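Local structure of MobB protein homolog (Geobacillus stearothermophilus, 1XJC) at residues Gln8-Lys13 against His110-Leu115; Leu115-Glu120 against Ile135-Leu140. The protein is of unknown function but, as a MobB homolog of the P-loop NTPase clan, probably binds a nucleotide and takes part in making the molybdopterin guanine dinucleotide cofactor. All coordinates share one frame; numbering follows the deposited sequence.

Contact 1: Gln8-Lys13 against His110-Leu115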
loop_
_atom_site.group_PDB
_atom_site.type_symbol
_atom_site.label_atom_id
_atom_site.label_comp_id
_atom_site.label_asym_id
_atom_site.label_seq_id
_atom_site.Cartn_x
_atom_site.Cartn_y
_atom_site.Cartn_z
ATOM N N GLN A 8 0.194 3.714 -1.914
ATOM C CA GLN A 8 1.313 2.921 -1.456
ATOM C C GLN A 8 1.471 2.908 0.055
ATOM O O GLN A 8 1.138 3.871 0.757
ATOM C CB GLN A 8 2.605 3.436 -2.070
ATOM C CG GLN A 8 2.757 3.166 -3.544
ATOM C CD GLN A 8 4.008 3.795 -4.099
ATOM O OE1 GLN A 8 5.127 3.325 -3.838
ATOM N NE2 GLN A 8 3.840 4.874 -4.859
ATOM N N VAL A 9 1.997 1.797 0.546
ATOM C CA VAL A 9 2.266 1.621 1.961
ATOM C C VAL A 9 3.757 1.318 1.993
ATOM O O VAL A 9 4.204 0.302 1.450
ATOM C CB VAL A 9 1.453 0.447 2.545
ATOM C CG1 VAL A 9 1.947 0.128 3.974
ATOM C CG2 VAL A 9 -0.045 0.808 2.561
ATOM N N VAL A 10 4.538 2.220 2.582
ATOM C CA VAL A 10 5.986 2.031 2.646
ATOM C C VAL A 10 6.522 2.026 4.076
ATOM O O VAL A 10 5.991 2.716 4.960
ATOM C CB VAL A 10 6.731 3.134 1.841
ATOM C CG1 VAL A 10 6.308 3.073 0.377
ATOM C CG2 VAL A 10 6.414 4.523 2.420
ATOM N N GLY A 11 7.577 1.245 4.295
ATOM C CA GLY A 11 8.183 1.153 5.608
ATOM C C GLY A 11 9.125 -0.035 5.696
ATOM O O GLY A 11 9.072 -0.958 4.863
ATOM N N TYR A 12 9.986 -0.020 6.707
ATOM C CA TYR A 12 10.945 -1.094 6.904
ATOM C C TYR A 12 10.290 -2.301 7.577
ATOM O O TYR A 12 9.089 -2.285 7.877
ATOM C CB TYR A 12 12.124 -0.557 7.717
ATOM C CG TYR A 12 12.883 0.528 6.967
ATOM C CD1 TYR A 12 13.548 0.234 5.772
ATOM C CD2 TYR A 12 12.897 1.853 7.418
ATOM C CE1 TYR A 12 14.207 1.232 5.046
ATOM C CE2 TYR A 12 13.550 2.857 6.701
ATOM C CZ TYR A 12 14.203 2.541 5.517
ATOM O OH TYR A 12 14.868 3.513 4.803
ATOM N N LYS A 13 11.077 -3.351 7.790
ATOM C CA LYS A 13 10.586 -4.582 8.421
ATOM C C LYS A 13 9.944 -4.309 9.781
ATOM O O LYS A 13 10.470 -3.527 10.564
ATOM C CB LYS A 13 11.743 -5.584 8.578
ATOM C CG LYS A 13 11.446 -6.739 9.533
ATOM C CD LYS A 13 12.059 -8.054 9.076
ATOM C CE LYS A 13 11.305 -8.606 7.866
ATOM N NZ LYS A 13 11.847 -9.928 7.419
ATOM N N HIS A 110 2.939 7.421 -6.291
ATOM C CA HIS A 110 1.520 7.360 -5.928
ATOM C C HIS A 110 1.366 7.895 -4.495
ATOM O O HIS A 110 2.321 7.883 -3.726
ATOM C CB HIS A 110 1.040 5.901 -6.009
ATOM C CG HIS A 110 1.269 5.269 -7.353
ATOM N ND1 HIS A 110 0.546 5.623 -8.478
ATOM C CD2 HIS A 110 2.184 4.355 -7.765
ATOM C CE1 HIS A 110 1.008 4.954 -9.522
ATOM N NE2 HIS A 110 2.000 4.179 -9.117
ATOM N N PRO A 111 0.176 8.388 -4.122
ATOM C CA PRO A 111 0.065 8.884 -2.742
ATOM C C PRO A 111 0.419 7.743 -1.795
ATOM O O PRO A 111 0.005 6.605 -2.007
ATOM C CB PRO A 111 -1.400 9.321 -2.638
ATOM C CG PRO A 111 -2.090 8.479 -3.681
ATOM C CD PRO A 111 -1.102 8.533 -4.834
ATOM N N LYS A 112 1.189 8.044 -0.760
ATOM C CA LYS A 112 1.611 6.991 0.150
ATOM C C LYS A 112 1.513 7.260 1.636
ATOM O O LYS A 112 1.530 8.418 2.108
ATOM C CB LYS A 112 3.053 6.586 -0.175
ATOM C CG LYS A 112 4.038 7.748 -0.295
ATOM C CD LYS A 112 5.460 7.261 -0.646
ATOM C CE LYS A 112 5.517 6.521 -1.999
ATOM N NZ LYS A 112 5.353 7.385 -3.227
ATOM N N VAL A 113 1.388 6.167 2.375
ATOM C CA VAL A 113 1.352 6.239 3.819
ATOM C C VAL A 113 2.708 5.673 4.241
ATOM O O VAL A 113 3.114 4.605 3.785
ATOM C CB VAL A 113 0.229 5.372 4.408
ATOM C CG1 VAL A 113 0.321 5.400 5.956
ATOM C CG2 VAL A 113 -1.139 5.885 3.914
ATOM N N VAL A 114 3.420 6.395 5.094
ATOM C CA VAL A 114 4.726 5.944 5.532
ATOM C C VAL A 114 4.633 5.418 6.969
ATOM O O VAL A 114 4.100 6.103 7.860
ATOM C CB VAL A 114 5.752 7.113 5.474
ATOM C CG1 VAL A 114 7.128 6.625 5.951
ATOM C CG2 VAL A 114 5.841 7.684 4.040
ATOM N N LEU A 115 5.120 4.197 7.181
ATOM C CA LEU A 115 5.125 3.585 8.504
ATOM C C LEU A 115 6.552 3.655 9.042
ATOM O O LEU A 115 7.520 3.291 8.347
ATOM C CB LEU A 115 4.639 2.134 8.436
ATOM C CG LEU A 115 3.111 2.074 8.308
ATOM C CD1 LEU A 115 2.742 1.491 6.981
ATOM C CD2 LEU A 115 2.513 1.256 9.454
HETATM O O HOH W 1 9.810 1.982 8.693
#

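Contact 2: Leu115-Glu120 against Ile135-Leu140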
loop_
_atom_site.group_PDB
_atom_site.type_symbol
_atom_site.label_atom_id
_atom_site.label_comp_id
_atom_site.label_asym_id
_atom_site.label_seq_id
_atom_site.Cartn_x
_atom_site.Cartn_y
_atom_site.Cartn_z
ATOM N N LEU A 115 5.120 4.197 7.181
ATOM C CA LEU A 115 5.125 3.585 8.504
ATOM C C LEU A 115 6.552 3.655 9.042
ATOM O O LEU A 115 7.520 3.291 8.347
ATOM C CB LEU A 115 4.639 2.134 8.436
ATOM C CG LEU A 115 3.111 2.074 8.308
ATOM C CD1 LEU A 115 2.742 1.491 6.981
ATOM C CD2 LEU A 115 2.513 1.256 9.454
ATOM N N VAL A 116 6.688 4.145 10.269
ATOM C CA VAL A 116 8.007 4.296 10.864
ATOM C C VAL A 116 8.064 3.770 12.290
ATOM O O VAL A 116 7.157 4.013 13.090
ATOM C CB VAL A 116 8.456 5.797 10.861
ATOM C CG1 VAL A 116 8.464 6.350 9.415
ATOM C CG2 VAL A 116 7.535 6.627 11.720
ATOM N N ARG A 117 9.144 3.059 12.605
ATOM C CA ARG A 117 9.328 2.521 13.950
ATOM C C ARG A 117 10.026 3.548 14.832
ATOM O O ARG A 117 9.906 3.522 16.061
ATOM C CB ARG A 117 10.203 1.264 13.902
ATOM C CG ARG A 117 9.708 0.196 12.939
ATOM C CD ARG A 117 10.821 -0.806 12.635
ATOM N NE ARG A 117 11.973 -0.151 12.006
ATOM C CZ ARG A 117 13.008 -0.796 11.465
ATOM N NH1 ARG A 117 13.051 -2.129 11.464
ATOM N NH2 ARG A 117 14.002 -0.106 10.920
ATOM N N SER A 118 10.721 4.479 14.194
ATOM C CA SER A 118 11.517 5.450 14.934
ATOM C C SER A 118 11.801 6.729 14.159
ATOM O O SER A 118 11.494 6.842 12.972
ATOM C CB SER A 118 12.857 4.804 15.258
ATOM O OG SER A 118 13.486 4.422 14.039
ATOM N N GLU A 119 12.429 7.678 14.842
ATOM C CA GLU A 119 12.799 8.937 14.225
ATOM C C GLU A 119 13.828 8.612 13.144
ATOM O O GLU A 119 13.842 9.239 12.086
ATOM C CB GLU A 119 13.389 9.884 15.279
ATOM C CG GLU A 119 13.975 11.180 14.730
ATOM C CD GLU A 119 13.006 11.943 13.840
ATOM O OE1 GLU A 119 11.807 12.021 14.184
ATOM O OE2 GLU A 119 13.456 12.479 12.798
ATOM N N GLU A 120 14.667 7.611 13.404
ATOM C CA GLU A 120 15.688 7.183 12.444
ATOM C C GLU A 120 15.060 6.668 11.140
ATOM O O GLU A 120 15.549 6.980 10.043
ATOM C CB GLU A 120 16.573 6.090 13.058
ATOM C CG GLU A 120 17.625 5.537 12.108
ATOM C CD GLU A 120 18.558 4.523 12.770
ATOM O OE1 GLU A 120 19.252 4.894 13.746
ATOM O OE2 GLU A 120 18.605 3.356 12.310
ATOM N N ILE A 135 2.261 6.727 10.005
ATOM C CA ILE A 135 1.721 5.942 11.104
ATOM C C ILE A 135 2.993 5.460 11.798
ATOM O O ILE A 135 3.846 4.826 11.175
ATOM C CB ILE A 135 0.846 4.777 10.592
ATOM C CG1 ILE A 135 -0.382 5.348 9.858
ATOM C CG2 ILE A 135 0.434 3.878 11.764
ATOM C CD1 ILE A 135 -1.319 4.294 9.213
ATOM N N ALA A 136 3.127 5.769 13.087
ATOM C CA ALA A 136 4.363 5.455 13.794
ATOM C C ALA A 136 4.249 4.755 15.128
ATOM O O ALA A 136 3.180 4.728 15.739
ATOM C CB ALA A 136 5.150 6.748 13.988
ATOM N N TRP A 137 5.382 4.220 15.583
ATOM C CA TRP A 137 5.471 3.523 16.871
ATOM C C TRP A 137 5.587 4.556 17.993
ATOM O O TRP A 137 5.205 4.294 19.125
ATOM C CB TRP A 137 6.733 2.669 16.951
ATOM C CG TRP A 137 6.778 1.378 16.217
ATOM C CD1 TRP A 137 6.124 1.042 15.067
ATOM C CD2 TRP A 137 7.659 0.292 16.511
ATOM N NE1 TRP A 137 6.558 -0.192 14.614
ATOM C CE2 TRP A 137 7.501 -0.671 15.485
ATOM C CE3 TRP A 137 8.576 0.040 17.541
ATOM C CZ2 TRP A 137 8.228 -1.865 15.463
ATOM C CZ3 TRP A 137 9.297 -1.151 17.516
ATOM C CH2 TRP A 137 9.117 -2.088 16.480
ATOM N N GLU A 138 6.169 5.707 17.668
ATOM C CA GLU A 138 6.389 6.783 18.640
ATOM C C GLU A 138 6.271 8.135 17.953
ATOM O O GLU A 138 6.248 8.203 16.729
ATOM C CB GLU A 138 7.786 6.662 19.257
ATOM C CG GLU A 138 8.907 6.491 18.231
ATOM C CD GLU A 138 10.275 6.864 18.784
ATOM O OE1 GLU A 138 10.461 6.772 20.021
ATOM O OE2 GLU A 138 11.170 7.243 17.982
ATOM N N PRO A 139 6.188 9.231 18.735
ATOM C CA PRO A 139 6.073 10.582 18.169
ATOM C C PRO A 139 7.372 10.966 17.455
ATOM O O PRO A 139 8.436 10.454 17.797
ATOM C CB PRO A 139 5.798 11.446 19.394
ATOM C CG PRO A 139 6.555 10.721 20.483
ATOM C CD PRO A 139 6.212 9.275 20.210
ATOM N N LEU A 140 7.286 11.861 16.474
ATOM C CA LEU A 140 8.465 12.266 15.712
ATOM C C LEU A 140 8.932 13.685 16.029
ATOM O O LEU A 140 8.138 14.538 16.408
ATOM C CB LEU A 140 8.175 12.144 14.213
ATOM C CG LEU A 140 7.749 10.748 13.762
ATOM C CD1 LEU A 140 7.217 10.787 12.332
ATOM C CD2 LEU A 140 8.939 9.808 13.894
#

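Contact 1: Gln8-Lys13 against His110-Leu115
Gln8-Val10 and Lys112-Leu115 run side by side as neighbouring parallel strands, their axes 4.7 Å apart and 16° from parallel. Four backbone hydrogen bonds join them in the alternating parallel pattern: Gln8 N to Pro111 O, Val113 N to Gln8 O, Val10 N to Val113 O and Leu115 N to Val10 O. Beyond Gly11, a water accepts from Tyr12 N and donates to Leu115 O, so it bridges the strands where they part.

The side chains of Gln8, Val10, Lys112 and Val114 share one face of the sheet. Gln8 and Lys112 lie alongside each other and point the same way, with CB atoms 3.7 Å apart. The lysine chain bends at chi3 and chi4. This brings Lys112 NZ to 3.1 Å from His110 O, in the carbonyl plane; NZ also bonds to Glu108 O and Ala129 O. The Gln8 amide lies between Lys112 CE and the His110 ring, its plane 71° from the ring. Replacing Gln8 by an alanine would probably open a gap between the Lys112 chain and His110. Further along, Val10 CG2 meets Val114 CG2 at 3.6 Å. On the other face Val9 CG1 presses on Leu115 CD1 at 3.4 Å, a tight pair.

Gly11 opens a probable Walker A P-loop, and its O accepts from Lys17 NZ. Helix 17-30 packs over Val9 and Val113, while helix 119-125 packs on Val114. Strands 99-103 and 131-136 continue the sheet beyond the pair.

Contact 2: Leu115-Glu120 against Ile135-Leu140
Arg117 lies alongside Trp137, at the place where strands 112-116 and 131-136 give way to loops. Arg117 CA sits over the five-membered ring of Trp137, 3.6 Å from the centroid and 10° off the normal, a CH-pi contact. Arg117 CB follows over the same face, 3.7 Å above the Trp137 ring plane. Arg117 CG comes to 3.5 Å from Trp137 CE2, and Arg117 CD reaches the rim at Trp137 CZ2, 4.0 Å away. The chain then bends at chi3 (-61°) and leaves the ring. NE forms a salt bridge with Asp121, and NH1 makes a weak bond to Lys13 O. The guanidinium plane stands 83° from the indole, so CA, CB and CG, not the guanidinium, meet the ring face.

The two strands belong to one beta-alpha-beta unit, with helix 119-125 as the crossover. Val116 N donates to Ile135 O, and Trp137 N donates to Val116 O at 3.1 Å. Val116 CG2 sits between the backbone N and the carbonyl carbon and presses on Ala136 CB at 3.3 Å, a tight pair. Leu140 CD2 touches Val116 CG2 at 4.1 Å.

Ser118 is the N-cap of the helix, its OG bonded to Asp121 N. Glu138 OE2 accepts a weak bond from Glu119 N. Glu119 OE1 lies against Leu140 CB and CD2 and accepts from Glu141 N.

From the N terminus, the chain runs up strand 6-10 into the probable P-loop and helix 17-30. Strand 99-103 comes to one side of 6-10 first, and strand 112-116 then takes the other. Contact 1 closes a long loop, which holds strands 35-39 and 99-103. Contact 2 opens afterwards and closes a short loop through helix 119-125 to strand 131-136. The two are in series and neither encloses the other. They share Leu115, and strand 112-116 takes part in both, with strand 6-10 on one flank and 131-136 on the other. Val114 O and Ile135 N, 2.9 Å apart, probably form a hydrogen bond from one contact to the other. Arg117 also packs near Tyr12.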